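Local structure of flagellar assembly factor FliW (Geobacillus thermodenitrificans, 5DMD) at residues Q81-I95 with P112-Q124. The protein probably binds the translational repressor CsrA, relieving its block on flagellin synthesis, and takes part in flagellum assembly by binding flagellin. The protein carries 1 engineered substitution. Numbering follows the deposited sequence.
Sequences QLQITGEQDVALYVI and PIVINVHKRLGKQ
Asp89 O is gripped by two donors: Val117 N approaches nearly head-on, 3.2 Å away, and a water donates from 2.7 Å. The same water donates to Asn116 OD1 and accepts from His118 N, tying the residue just ahead of strand 90-95 to the turn that follows strand 113-116. Asn116 has CG anti to its own N (chi1 -177°), which carries the amide across to the chain leaving helix 76-81. There ND2 meets Leu82 O at 2.9 Å, in the carbonyl plane and with a C=O...N angle of 159°, while OD1 accepts Lys119 N at 3.2 Å from above its plane, an Asx motif. An alanine here removes both amide bonds and is likely to leave Leu82 O without this donor and the 117-120 turn freer to move. Four backbone bonds, given and received by Ala91 and Tyr93 with Ile115 and Ile113, establish the antiparallel hairpin of strands 90-97 and 106-116. Strand 121-124 pairs with the far edge of 113-116, and where that pairing begins Arg120 and Leu121 both face Asn116, a G1 beta bulge. Against one face of this sheet lies Leu82, its CD1 3.7 Å from Val114 CG1, the methyl that Val90 CG1 and Ile84 CD1 also touch; its CD2 branch rests on Leu121 and Gly122. On the other face Ala91 CB meets Val117 CG2 at 3.6 Å, and Tyr93 CE2 reaches Ile115 CD1, with Leu37 touching both residues. The fully extended Lys123 sends NZ to Gln81 OE1, 2.8 Å away in the carbonyl plane, and also to Thr78 OG1 of the helix. Lys119, bent along its chain, crosses Gln83 at about a right angle, and its NZ donates to Gln83 OE1 at 2.8 Å, tilted from that carbonyl plane.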
loop_
_atom_site.group_PDB
_atom_site.type_symbol
_atom_site.label_atom_id
_atom_site.label_comp_id
_atom_site.label_asym_id
_atom_site.label_seq_id
_atom_site.Cartn_x
_atom_site.Cartn_y
_atom_site.Cartn_z
ATOM N N GLN A 81 -2.040 -11.324 -13.487
ATOM C CA GLN A 81 -1.466 -10.025 -13.824
ATOM C C GLN A 81 -0.147 -9.797 -13.105
ATOM O O GLN A 81 0.778 -9.190 -13.662
ATOM C CB GLN A 81 -2.442 -8.910 -13.445
ATOM C CG GLN A 81 -3.589 -8.720 -14.417
ATOM C CD GLN A 81 -4.711 -7.871 -13.838
ATOM O OE1 GLN A 81 -4.910 -7.819 -12.625
ATOM N NE2 GLN A 81 -5.448 -7.192 -14.714
ATOM N N LEU A 82 -0.051 -10.246 -11.855
ATOM C CA LEU A 82 1.136 -10.032 -11.048
ATOM C C LEU A 82 2.091 -11.216 -11.072
ATOM O O LEU A 82 3.100 -11.194 -10.353
ATOM C CB LEU A 82 0.723 -9.744 -9.611
ATOM C CG LEU A 82 -0.046 -8.447 -9.424
ATOM C CD1 LEU A 82 -0.370 -8.264 -7.977
ATOM C CD2 LEU A 82 0.735 -7.236 -9.933
ATOM N N GLN A 83 1.787 -12.246 -11.866
ATOM C CA GLN A 83 2.645 -13.431 -12.011
ATOM C C GLN A 83 2.948 -14.100 -10.671
ATOM O O GLN A 83 4.082 -14.495 -10.395
ATOM C CB GLN A 83 3.918 -13.122 -12.805
ATOM C CG GLN A 83 3.624 -12.488 -14.159
ATOM C CD GLN A 83 4.815 -12.500 -15.094
ATOM O OE1 GLN A 83 5.961 -12.392 -14.657
ATOM N NE2 GLN A 83 4.550 -12.628 -16.389
ATOM N N ILE A 84 1.923 -14.248 -9.839
ATOM C CA ILE A 84 2.075 -14.791 -8.492
ATOM C C ILE A 84 1.878 -16.300 -8.548
ATOM O O ILE A 84 0.837 -16.782 -9.010
ATOM C CB ILE A 84 1.079 -14.141 -7.519
ATOM C CG1 ILE A 84 1.422 -12.664 -7.298
ATOM C CG2 ILE A 84 1.065 -14.878 -6.188
ATOM C CD1 ILE A 84 0.279 -11.848 -6.745
ATOM N N THR A 85 2.879 -17.050 -8.074
ATOM C CA THR A 85 2.800 -18.508 -8.006
ATOM C C THR A 85 2.474 -19.016 -6.610
ATOM O O THR A 85 1.993 -20.146 -6.469
ATOM C CB THR A 85 4.136 -19.137 -8.429
ATOM O OG1 THR A 85 5.139 -18.845 -7.446
ATOM C CG2 THR A 85 4.589 -18.569 -9.765
ATOM N N GLY A 86 2.729 -18.213 -5.586
ATOM C CA GLY A 86 2.523 -18.612 -4.207
ATOM C C GLY A 86 2.763 -17.413 -3.322
ATOM O O GLY A 86 3.205 -16.355 -3.781
ATOM N N GLU A 87 2.468 -17.582 -2.036
ATOM C CA GLU A 87 2.555 -16.430 -1.148
ATOM C C GLU A 87 3.987 -15.936 -0.960
ATOM O O GLU A 87 4.179 -14.772 -0.601
ATOM C CB GLU A 87 1.841 -16.692 0.181
ATOM C CG GLU A 87 0.317 -16.512 0.093
ATOM C CD GLU A 87 -0.102 -15.157 -0.473
ATOM O OE1 GLU A 87 0.283 -14.120 0.112
ATOM O OE2 GLU A 87 -0.819 -15.128 -1.501
ATOM N N GLN A 88 4.996 -16.771 -1.240
ATOM C CA GLN A 88 6.380 -16.321 -1.110
ATOM C C GLN A 88 6.728 -15.221 -2.105
ATOM O O GLN A 88 7.741 -14.534 -1.927
ATOM C CB GLN A 88 7.348 -17.504 -1.267
ATOM C CG GLN A 88 7.298 -18.504 -0.115
ATOM C CD GLN A 88 7.859 -17.954 1.187
ATOM O OE1 GLN A 88 8.588 -16.961 1.200
ATOM N NE2 GLN A 88 7.513 -18.600 2.296
ATOM N N ASP A 89 5.914 -15.030 -3.138
ATOM C CA ASP A 89 6.184 -14.019 -4.151
ATOM C C ASP A 89 5.706 -12.633 -3.745
ATOM O O ASP A 89 6.115 -11.657 -4.383
ATOM C CB ASP A 89 5.479 -14.380 -5.466
ATOM C CG ASP A 89 5.944 -15.702 -6.049
ATOM O OD1 ASP A 89 6.979 -16.218 -5.599
ATOM O OD2 ASP A 89 5.254 -16.235 -6.953
ATOM N N VAL A 90 4.887 -12.519 -2.693
ATOM C CA VAL A 90 3.998 -11.377 -2.488
ATOM C C VAL A 90 4.401 -10.596 -1.250
ATOM O O VAL A 90 4.682 -11.178 -0.198
ATOM C CB VAL A 90 2.546 -11.870 -2.342
ATOM C CG1 VAL A 90 1.616 -10.718 -2.002
ATOM C CG2 VAL A 90 2.104 -12.552 -3.620
ATOM N N ALA A 91 4.402 -9.272 -1.375
ATOM C CA ALA A 91 4.353 -8.377 -0.228
ATOM C C ALA A 91 3.012 -7.658 -0.232
ATOM O O ALA A 91 2.557 -7.188 -1.279
ATOM C CB ALA A 91 5.470 -7.340 -0.292
ATOM N N LEU A 92 2.373 -7.594 0.935
ATOM C CA LEU A 92 1.072 -6.970 1.093
ATOM C C LEU A 92 1.192 -5.726 1.963
ATOM O O LEU A 92 1.927 -5.713 2.958
ATOM C CB LEU A 92 0.087 -7.919 1.782
ATOM C CG LEU A 92 -0.473 -9.142 1.057
ATOM C CD1 LEU A 92 -1.423 -9.888 1.989
ATOM C CD2 LEU A 92 -1.165 -8.769 -0.244
ATOM N N TYR A 93 0.433 -4.695 1.609
ATOM C CA TYR A 93 0.387 -3.453 2.369
ATOM C C TYR A 93 -1.045 -2.964 2.361
ATOM O O TYR A 93 -1.809 -3.267 1.440
ATOM C CB TYR A 93 1.257 -2.351 1.735
ATOM C CG TYR A 93 2.710 -2.756 1.591
ATOM C CD1 TYR A 93 3.585 -2.660 2.661
ATOM C CD2 TYR A 93 3.194 -3.253 0.391
ATOM C CE1 TYR A 93 4.905 -3.051 2.540
ATOM C CE2 TYR A 93 4.517 -3.645 0.259
ATOM C CZ TYR A 93 5.364 -3.537 1.330
ATOM O OH TYR A 93 6.682 -3.925 1.185
ATOM N N VAL A 94 -1.403 -2.191 3.386
ATOM C CA VAL A 94 -2.654 -1.437 3.360
ATOM C C VAL A 94 -2.357 0.040 3.576
ATOM O O VAL A 94 -1.389 0.410 4.249
ATOM C CB VAL A 94 -3.704 -1.952 4.364
ATOM C CG1 VAL A 94 -4.229 -3.329 3.934
ATOM C CG2 VAL A 94 -3.122 -1.997 5.777
ATOM N N ILE A 95 -3.200 0.882 3.012
ATOM C CA ILE A 95 -3.003 2.327 3.068
ATOM C C ILE A 95 -3.708 2.915 4.274
ATOM O O ILE A 95 -4.872 2.612 4.544
ATOM C CB ILE A 95 -3.466 2.988 1.761
ATOM C CG1 ILE A 95 -2.643 2.439 0.606
ATOM C CG2 ILE A 95 -3.337 4.521 1.826
ATOM C CD1 ILE A 95 -3.085 2.922 -0.745
ATOM N N PRO A 112 -6.134 -3.642 -0.434
ATOM C CA PRO A 112 -4.689 -3.754 -0.213
ATOM C C PRO A 112 -3.863 -3.497 -1.467
ATOM O O PRO A 112 -4.311 -3.696 -2.606
ATOM C CB PRO A 112 -4.517 -5.206 0.260
ATOM C CG PRO A 112 -5.624 -5.929 -0.410
ATOM C CD PRO A 112 -6.795 -4.962 -0.402
ATOM N N ILE A 113 -2.633 -3.044 -1.228
ATOM C CA ILE A 113 -1.582 -2.985 -2.245
ATOM C C ILE A 113 -0.869 -4.333 -2.262
ATOM O O ILE A 113 -0.370 -4.793 -1.227
ATOM C CB ILE A 113 -0.586 -1.855 -1.928
ATOM C CG1 ILE A 113 -1.274 -0.477 -1.925
ATOM C CG2 ILE A 113 0.598 -1.885 -2.904
ATOM C CD1 ILE A 113 -1.691 -0.003 -3.308
ATOM N N VAL A 114 -0.781 -4.948 -3.437
ATOM C CA VAL A 114 -0.223 -6.285 -3.603
ATOM C C VAL A 114 0.935 -6.171 -4.575
ATOM O O VAL A 114 0.753 -5.694 -5.699
ATOM C CB VAL A 114 -1.277 -7.258 -4.153
ATOM C CG1 VAL A 114 -0.678 -8.646 -4.326
ATOM C CG2 VAL A 114 -2.510 -7.272 -3.249
ATOM N N ILE A 115 2.122 -6.623 -4.161
ATOM C CA ILE A 115 3.322 -6.489 -4.976
ATOM C C ILE A 115 3.991 -7.846 -5.134
ATOM O O ILE A 115 4.247 -8.536 -4.141
ATOM C CB ILE A 115 4.296 -5.467 -4.360
ATOM C CG1 ILE A 115 3.659 -4.074 -4.391
ATOM C CG2 ILE A 115 5.644 -5.489 -5.087
ATOM C CD1 ILE A 115 4.457 -3.005 -3.672
ATOM N N ASN A 116 4.279 -8.227 -6.380
ATOM C CA ASN A 116 5.229 -9.300 -6.643
ATOM C C ASN A 116 6.609 -8.668 -6.561
ATOM O O ASN A 116 7.015 -7.921 -7.458
ATOM C CB ASN A 116 4.993 -9.947 -8.008
ATOM C CG ASN A 116 5.940 -11.121 -8.267
ATOM O OD1 ASN A 116 7.088 -11.120 -7.819
ATOM N ND2 ASN A 116 5.465 -12.117 -9.005
ATOM N N VAL A 117 7.319 -8.951 -5.468
ATOM C CA VAL A 117 8.541 -8.209 -5.160
ATOM C C VAL A 117 9.599 -8.428 -6.234
ATOM O O VAL A 117 10.173 -7.470 -6.760
ATOM C CB VAL A 117 9.063 -8.582 -3.762
ATOM C CG1 VAL A 117 10.300 -7.772 -3.440
ATOM C CG2 VAL A 117 7.992 -8.335 -2.715
ATOM N N HIS A 118 9.897 -9.691 -6.561
ATOM C CA HIS A 118 11.024 -9.943 -7.458
ATOM C C HIS A 118 10.719 -9.591 -8.907
ATOM O O HIS A 118 11.655 -9.336 -9.676
ATOM C CB HIS A 118 11.598 -11.360 -7.290
ATOM C CG HIS A 118 10.847 -12.426 -8.030
ATOM N ND1 HIS A 118 9.702 -13.016 -7.533
ATOM C CD2 HIS A 118 11.107 -13.046 -9.208
ATOM C CE1 HIS A 118 9.272 -13.928 -8.387
ATOM N NE2 HIS A 118 10.106 -13.966 -9.411
ATOM N N LYS A 119 9.441 -9.530 -9.285
ATOM C CA LYS A 119 9.045 -9.110 -10.620
ATOM C C LYS A 119 8.773 -7.612 -10.699
ATOM O O LYS A 119 8.560 -7.092 -11.801
ATOM C CB LYS A 119 7.789 -9.870 -11.059
ATOM C CG LYS A 119 8.046 -11.358 -11.318
ATOM C CD LYS A 119 9.196 -11.569 -12.304
ATOM C CE LYS A 119 8.927 -12.700 -13.295
ATOM N NZ LYS A 119 7.781 -13.564 -12.893
ATOM N N ARG A 120 8.757 -6.921 -9.557
ATOM C CA ARG A 120 8.540 -5.472 -9.516
ATOM C C ARG A 120 7.202 -5.069 -10.137
ATOM O O ARG A 120 7.122 -4.102 -10.903
ATOM C CB ARG A 120 9.701 -4.709 -10.167
ATOM C CG ARG A 120 11.050 -4.893 -9.503
ATOM C CD ARG A 120 11.030 -4.549 -8.030
ATOM N NE ARG A 120 12.342 -4.085 -7.595
ATOM C CZ ARG A 120 13.158 -4.772 -6.807
ATOM N NH1 ARG A 120 12.823 -5.959 -6.328
ATOM N NH2 ARG A 120 14.346 -4.256 -6.494
ATOM N N LEU A 121 6.145 -5.817 -9.821
ATOM C CA LEU A 121 4.809 -5.545 -10.335
ATOM C C LEU A 121 3.834 -5.329 -9.185
ATOM O O LEU A 121 3.833 -6.089 -8.213
ATOM C CB LEU A 121 4.307 -6.738 -11.151
ATOM C CG LEU A 121 5.110 -7.145 -12.383
ATOM C CD1 LEU A 121 4.626 -8.509 -12.897
ATOM C CD2 LEU A 121 5.003 -6.091 -13.477
ATOM N N GLY A 122 2.961 -4.326 -9.319
ATOM C CA GLY A 122 2.040 -3.981 -8.251
ATOM C C GLY A 122 0.626 -3.755 -8.754
ATOM O O GLY A 122 0.400 -3.440 -9.922
ATOM N N LYS A 123 -0.326 -3.919 -7.837
ATOM C CA LYS A 123 -1.726 -3.631 -8.107
ATOM C C LYS A 123 -2.389 -3.242 -6.797
ATOM O O LYS A 123 -2.060 -3.801 -5.748
ATOM C CB LYS A 123 -2.436 -4.869 -8.680
ATOM C CG LYS A 123 -3.925 -4.678 -8.999
ATOM C CD LYS A 123 -4.509 -5.916 -9.675
ATOM C CE LYS A 123 -5.981 -5.705 -10.006
ATOM N NZ LYS A 123 -6.600 -6.941 -10.578
ATOM N N GLN A 124 -3.317 -2.286 -6.847
ATOM C CA GLN A 124 -4.241 -2.094 -5.734
ATOM C C GLN A 124 -5.505 -2.883 -6.033
ATOM O O GLN A 124 -6.214 -2.581 -7.002
ATOM C CB GLN A 124 -4.576 -0.623 -5.473
ATOM C CG GLN A 124 -5.544 -0.486 -4.299
ATOM C CD GLN A 124 -5.668 0.922 -3.757
ATOM O OE1 GLN A 124 -5.585 1.901 -4.505
ATOM N NE2 GLN A 124 -5.870 1.032 -2.451
HETATM O O HOH W 1 6.593 -14.632 -10.680
HETATM O O HOH W 2 8.652 -11.925 -5.282
#